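Local coordinates for alginate lyase AlgAT5 (Defluviitalea, PDB 5ZQI), which probably cleaves the polysaccharide alginate by beta-elimination, as an alginate lyase of polysaccharide lyase family 7, at residues D98-V103 / E260-V265; I146-I151 / G202-V207. All coordinates share one frame; numbering follows the deposited sequence.

Contact 1 of 2, residues D98-V103 / E260-V265; sequences DGDAVV and EIYNLV
Tyr-262 carries its CG beside the backbone N and anti to the carbonyl carbon (chi1 -72°), which lays the phenol ring back over Ala-101, while Asp-100, with CG between its own N and carbonyl carbon (chi1 60°), brings its carboxylate to the CE2 corner of the same ring. The contact joins two antiparallel neighbours in one sheet of the beta-sandwich, where strand 256-269 is broken by a classic beta bulge: Tyr-262 and Asn-263 both face Asp-148 of the next strand. Ahead of the bulge the pairing is regular. Val-102 and Ile-261 form a hydrogen-bonded pair, Val-102 N reaching Ile-261 O at 2.9 Å and Ile-261 N returning to Val-102 O over the same length. In the adjoining non-hydrogen-bonded pair, Val-103 and Glu-260 run side by side, with CG2 of the valine 3.9 Å from CG of the glutamate; the carboxylate beyond is bound at OE1 by Asn-96 ND2. Ala-101 CB sits 3.6 Å from the centroid of the Tyr-262 ring, directly above its centre, a CH-pi contact. Arg-204 makes a cation-pi contact with the opposite face, leaving the ring sandwiched between methyl and guanidinium. The Tyr-262 hydroxyl is hydrogen-bonded to Lys-150 NZ and donates to a water 2.8 Å from OH, and that water donates in turn to Asp-98 OD2 and Asp-100 OD1. A leucine at Tyr-262 would probably leave Ala-101 and Arg-204 without the flat surface between them and deprive Lys-150 and the bridging water of their shared hydroxyl. A second water ties the backbones together beside the bulge, donating to Asp-100 O at 2.6 Å and to Tyr-262 O at 2.8 Å.

Contact 2 of 2, residues I146-I151 / G202-V207; sequences IIDQKI and GTRFTV
Within the seven-stranded sheet of the beta-sandwich, this antiparallel pairing sets strand 142-153 against the start of strand 205-212, and a side-on salt bridge closes over one face. Ile-147 with Val-207 and Gln-149 with Phe-205 are hydrogen-bonded pairs; Phe-205 N, for example, meets Gln-149 O at 2.8 Å, nearly in line with the carbonyl. Between them Asp-148 and Thr-206 form a non-hydrogen-bonded pair. Arg-204 starts out with CG anti to its backbone N (chi1 -164°) and stays extended as far as NE, a course that takes the guanidinium edge to Asp-148. Arg-204 NE binds Asp-148 OD1 at 2.9 Å on the syn side, though 27° out of the carboxylate plane, and NH2 binds OD2 at 2.8 Å from above that plane. Both oxygens lie close to the guanidinium plane, yet the two flat groups are turned 34° against each other. OD2 has a second donor in Asn-263 ND2, which leaves this oxygen bound by two N-H groups and OD1 by Arg-204 NE. On the other face Gln-149 CG lies over the Phe-205 ring, 4.2 Å from its centroid, and Ile-151 CD1 comes to the ring edge, 4.2 Å from CE1. The glutamine amide, beside the CZ end of the ring, is hydrogen-bonded to Asn-259 ND2 through OE1 and to Val-163 O through NE2. At the end of the pairing, Gly-202 N donates to Ile-151 O at 2.8 Å. The face bearing Phe-205, Ile-151 and Val-207 looks into the sandwich, with Ile-151 packing on Val-161, Val-163 and Leu-178 and Val-207 on Ile-176, from strands 160-167 and 172-179 of the opposing sheet.

In the fold
From the N terminus the chain first lays down residues 98-103, then 146-151 and 202-207, and reaches 260-265 only near its end. Contact 2 closes a loop of 50 residues that lies wholly within the 156-residue excursion closed by contact 1, so the two nest without crossing. In the sheet the order is 102-107, 256-269, 142-153, 205-212: the late strand slots between the two earlier ones, and contact 1 and contact 2 flank its pairing with 142-153. Their centres are about 9 Å apart, joined by probable backbone bonds from Tyr-262 N to Asp-148 O and from Ile-146 N to Val-265 O.

Contact 1 of 2, residues D98-V103 / E260-V265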
# COMPACT_ATOMS: atom_id res chain seq x y z
N ASP A 98 -19.86 -6.22 2.02
CA ASP A 98 -20.41 -5.61 3.22
C ASP A 98 -20.62 -4.11 3.08
O ASP A 98 -21.31 -3.51 3.90
CB ASP A 98 -19.50 -5.86 4.42
CG ASP A 98 -19.52 -7.29 4.86
OD1 ASP A 98 -20.53 -7.97 4.57
OD2 ASP A 98 -18.55 -7.74 5.51
N GLY A 99 -20.02 -3.49 2.07
CA GLY A 99 -20.16 -2.07 1.86
C GLY A 99 -19.38 -1.21 2.83
O GLY A 99 -19.79 -0.07 3.09
N ASP A 100 -18.26 -1.71 3.36
CA ASP A 100 -17.49 -0.93 4.33
C ASP A 100 -15.98 -0.97 4.13
O ASP A 100 -15.25 -0.48 4.99
CB ASP A 100 -17.83 -1.36 5.76
CG ASP A 100 -17.53 -2.82 6.06
OD1 ASP A 100 -17.05 -3.57 5.21
OD2 ASP A 100 -17.81 -3.21 7.23
N ALA A 101 -15.48 -1.52 3.03
CA ALA A 101 -14.05 -1.48 2.75
C ALA A 101 -13.84 -1.55 1.25
O ALA A 101 -14.71 -1.99 0.50
CB ALA A 101 -13.30 -2.61 3.44
N VAL A 102 -12.66 -1.11 0.82
CA VAL A 102 -12.25 -1.19 -0.58
C VAL A 102 -11.32 -2.37 -0.77
O VAL A 102 -10.31 -2.49 -0.07
CB VAL A 102 -11.56 0.11 -1.03
CG1 VAL A 102 -11.11 0.03 -2.48
CG2 VAL A 102 -12.47 1.31 -0.87
N VAL A 103 -11.66 -3.22 -1.73
CA VAL A 103 -10.89 -4.40 -2.10
C VAL A 103 -9.86 -4.01 -3.16
O VAL A 103 -10.20 -3.39 -4.18
CB VAL A 103 -11.82 -5.48 -2.65
CG1 VAL A 103 -11.00 -6.71 -3.11
CG2 VAL A 103 -12.86 -5.88 -1.65
N GLU A 260 -8.28 -5.55 1.94
CA GLU A 260 -9.45 -4.70 2.08
C GLU A 260 -9.07 -3.58 3.04
O GLU A 260 -8.61 -3.85 4.16
CB GLU A 260 -10.66 -5.49 2.60
CG GLU A 260 -11.07 -6.63 1.69
CD GLU A 260 -12.41 -7.27 2.02
OE1 GLU A 260 -13.18 -6.67 2.82
OE2 GLU A 260 -12.67 -8.36 1.48
N ILE A 261 -9.22 -2.33 2.59
CA ILE A 261 -8.90 -1.15 3.40
C ILE A 261 -10.22 -0.53 3.86
O ILE A 261 -11.05 -0.10 3.04
CB ILE A 261 -8.04 -0.12 2.64
CG1 ILE A 261 -6.73 -0.78 2.21
CG2 ILE A 261 -7.85 1.15 3.50
CD1 ILE A 261 -5.71 0.18 1.56
N TYR A 262 -10.38 -0.42 5.18
CA TYR A 262 -11.55 0.16 5.82
C TYR A 262 -11.42 1.66 6.07
O TYR A 262 -12.41 2.39 5.92
CB TYR A 262 -11.77 -0.54 7.17
CG TYR A 262 -12.29 -1.94 7.07
CD1 TYR A 262 -11.44 -2.99 6.80
CD2 TYR A 262 -13.65 -2.21 7.23
CE1 TYR A 262 -11.93 -4.21 6.64
CE2 TYR A 262 -14.14 -3.47 7.12
CZ TYR A 262 -13.32 -4.45 6.79
OH TYR A 262 -13.79 -5.78 6.71
N ASN A 263 -10.22 2.12 6.42
CA ASN A 263 -9.96 3.52 6.68
C ASN A 263 -8.52 3.80 6.25
O ASN A 263 -7.65 2.93 6.34
CB ASN A 263 -10.15 3.89 8.18
CG ASN A 263 -11.59 3.69 8.67
OD1 ASN A 263 -12.49 4.49 8.39
ND2 ASN A 263 -11.81 2.60 9.39
N LEU A 264 -8.29 5.02 5.80
CA LEU A 264 -7.02 5.46 5.24
C LEU A 264 -6.93 6.96 5.45
O LEU A 264 -7.83 7.69 5.04
CB LEU A 264 -6.92 5.12 3.75
CG LEU A 264 -5.64 5.52 3.02
CD1 LEU A 264 -4.45 4.80 3.60
CD2 LEU A 264 -5.80 5.17 1.53
N VAL A 265 -5.86 7.41 6.09
CA VAL A 265 -5.64 8.84 6.31
C VAL A 265 -4.16 9.17 6.17
O VAL A 265 -3.29 8.42 6.62
CB VAL A 265 -6.17 9.32 7.68
CG1 VAL A 265 -5.38 8.75 8.83
CG2 VAL A 265 -6.23 10.84 7.77
O HOH W 1 -16.50 -5.87 6.23
O HOH W 2 -15.08 1.67 6.43

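Contact 2 of 2, residues I146-I151 / G202-V207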
# COMPACT_ATOMS: atom_id res chain seq x y z
N ILE A 146 -2.10 6.41 8.32
CA ILE A 146 -2.77 5.36 9.08
C ILE A 146 -3.60 4.52 8.12
O ILE A 146 -4.42 5.05 7.37
CB ILE A 146 -3.67 5.90 10.19
CG1 ILE A 146 -2.94 6.92 11.03
CG2 ILE A 146 -4.12 4.72 11.07
CD1 ILE A 146 -3.82 7.65 12.06
N ILE A 147 -3.37 3.21 8.13
CA ILE A 147 -4.14 2.28 7.31
C ILE A 147 -4.81 1.27 8.23
O ILE A 147 -4.15 0.62 9.04
CB ILE A 147 -3.27 1.52 6.29
CG1 ILE A 147 -2.25 2.39 5.57
CG2 ILE A 147 -4.20 0.82 5.27
CD1 ILE A 147 -1.35 1.58 4.67
N ASP A 148 -6.14 1.13 8.11
CA ASP A 148 -6.96 0.18 8.84
C ASP A 148 -7.41 -0.83 7.79
O ASP A 148 -8.15 -0.47 6.87
CB ASP A 148 -8.11 0.94 9.49
CG ASP A 148 -9.06 0.07 10.23
OD1 ASP A 148 -8.86 -1.15 10.30
OD2 ASP A 148 -10.01 0.67 10.82
N GLN A 149 -6.92 -2.07 7.87
CA GLN A 149 -7.05 -2.99 6.74
C GLN A 149 -7.00 -4.43 7.22
O GLN A 149 -6.72 -4.70 8.39
CB GLN A 149 -5.95 -2.72 5.69
CG GLN A 149 -4.50 -2.96 6.21
CD GLN A 149 -3.45 -2.65 5.18
OE1 GLN A 149 -3.70 -2.71 3.98
NE2 GLN A 149 -2.28 -2.30 5.64
N LYS A 150 -7.31 -5.35 6.31
CA LYS A 150 -7.07 -6.78 6.54
C LYS A 150 -6.56 -7.37 5.24
O LYS A 150 -6.95 -6.93 4.16
CB LYS A 150 -8.32 -7.49 7.02
CG LYS A 150 -9.45 -7.53 6.01
CD LYS A 150 -10.68 -8.20 6.62
CE LYS A 150 -11.83 -8.16 5.66
NZ LYS A 150 -13.07 -8.69 6.33
N ILE A 151 -5.61 -8.30 5.33
CA ILE A 151 -5.09 -8.99 4.15
C ILE A 151 -5.88 -10.28 3.99
O ILE A 151 -6.04 -11.04 4.95
CB ILE A 151 -3.59 -9.26 4.28
CG1 ILE A 151 -2.83 -7.95 4.56
CG2 ILE A 151 -3.09 -9.99 3.01
CD1 ILE A 151 -1.41 -8.18 5.12
N GLY A 202 -7.45 -12.33 7.05
CA GLY A 202 -8.75 -11.83 7.43
C GLY A 202 -8.78 -11.03 8.71
O GLY A 202 -9.83 -10.51 9.06
N THR A 203 -7.65 -10.88 9.39
CA THR A 203 -7.59 -10.18 10.66
C THR A 203 -7.40 -8.68 10.41
O THR A 203 -6.41 -8.26 9.80
CB THR A 203 -6.46 -10.74 11.53
OG1 THR A 203 -6.64 -12.16 11.74
CG2 THR A 203 -6.46 -10.02 12.90
N ARG A 204 -8.34 -7.87 10.90
CA ARG A 204 -8.24 -6.42 10.79
C ARG A 204 -7.14 -5.89 11.71
O ARG A 204 -7.01 -6.31 12.86
CB ARG A 204 -9.60 -5.79 11.15
CG ARG A 204 -9.77 -4.32 10.73
CD ARG A 204 -11.23 -3.91 10.75
NE ARG A 204 -11.37 -2.46 10.73
CZ ARG A 204 -12.53 -1.83 10.72
NH1 ARG A 204 -13.66 -2.52 10.75
NH2 ARG A 204 -12.56 -0.50 10.67
N PHE A 205 -6.34 -4.97 11.17
CA PHE A 205 -5.31 -4.32 11.97
C PHE A 205 -5.15 -2.88 11.50
O PHE A 205 -5.51 -2.52 10.36
CB PHE A 205 -3.94 -5.04 11.90
CG PHE A 205 -3.28 -5.05 10.55
CD1 PHE A 205 -3.51 -6.06 9.69
CD2 PHE A 205 -2.34 -4.09 10.17
CE1 PHE A 205 -2.87 -6.13 8.42
CE2 PHE A 205 -1.73 -4.14 8.93
CZ PHE A 205 -2.04 -5.14 8.04
N THR A 206 -4.55 -2.07 12.36
CA THR A 206 -4.11 -0.73 11.98
C THR A 206 -2.60 -0.67 11.98
O THR A 206 -1.93 -1.20 12.87
CB THR A 206 -4.68 0.34 12.92
OG1 THR A 206 -4.14 0.21 14.24
CG2 THR A 206 -6.16 0.19 12.98
N VAL A 207 -2.06 0.01 10.98
CA VAL A 207 -0.64 0.33 10.92
C VAL A 207 -0.52 1.83 10.72
O VAL A 207 -1.22 2.42 9.89
CB VAL A 207 0.08 -0.47 9.82
CG1 VAL A 207 -0.49 -0.24 8.43
CG2 VAL A 207 1.58 -0.17 9.86
O HOH W 3 -12.39 -10.99 8.13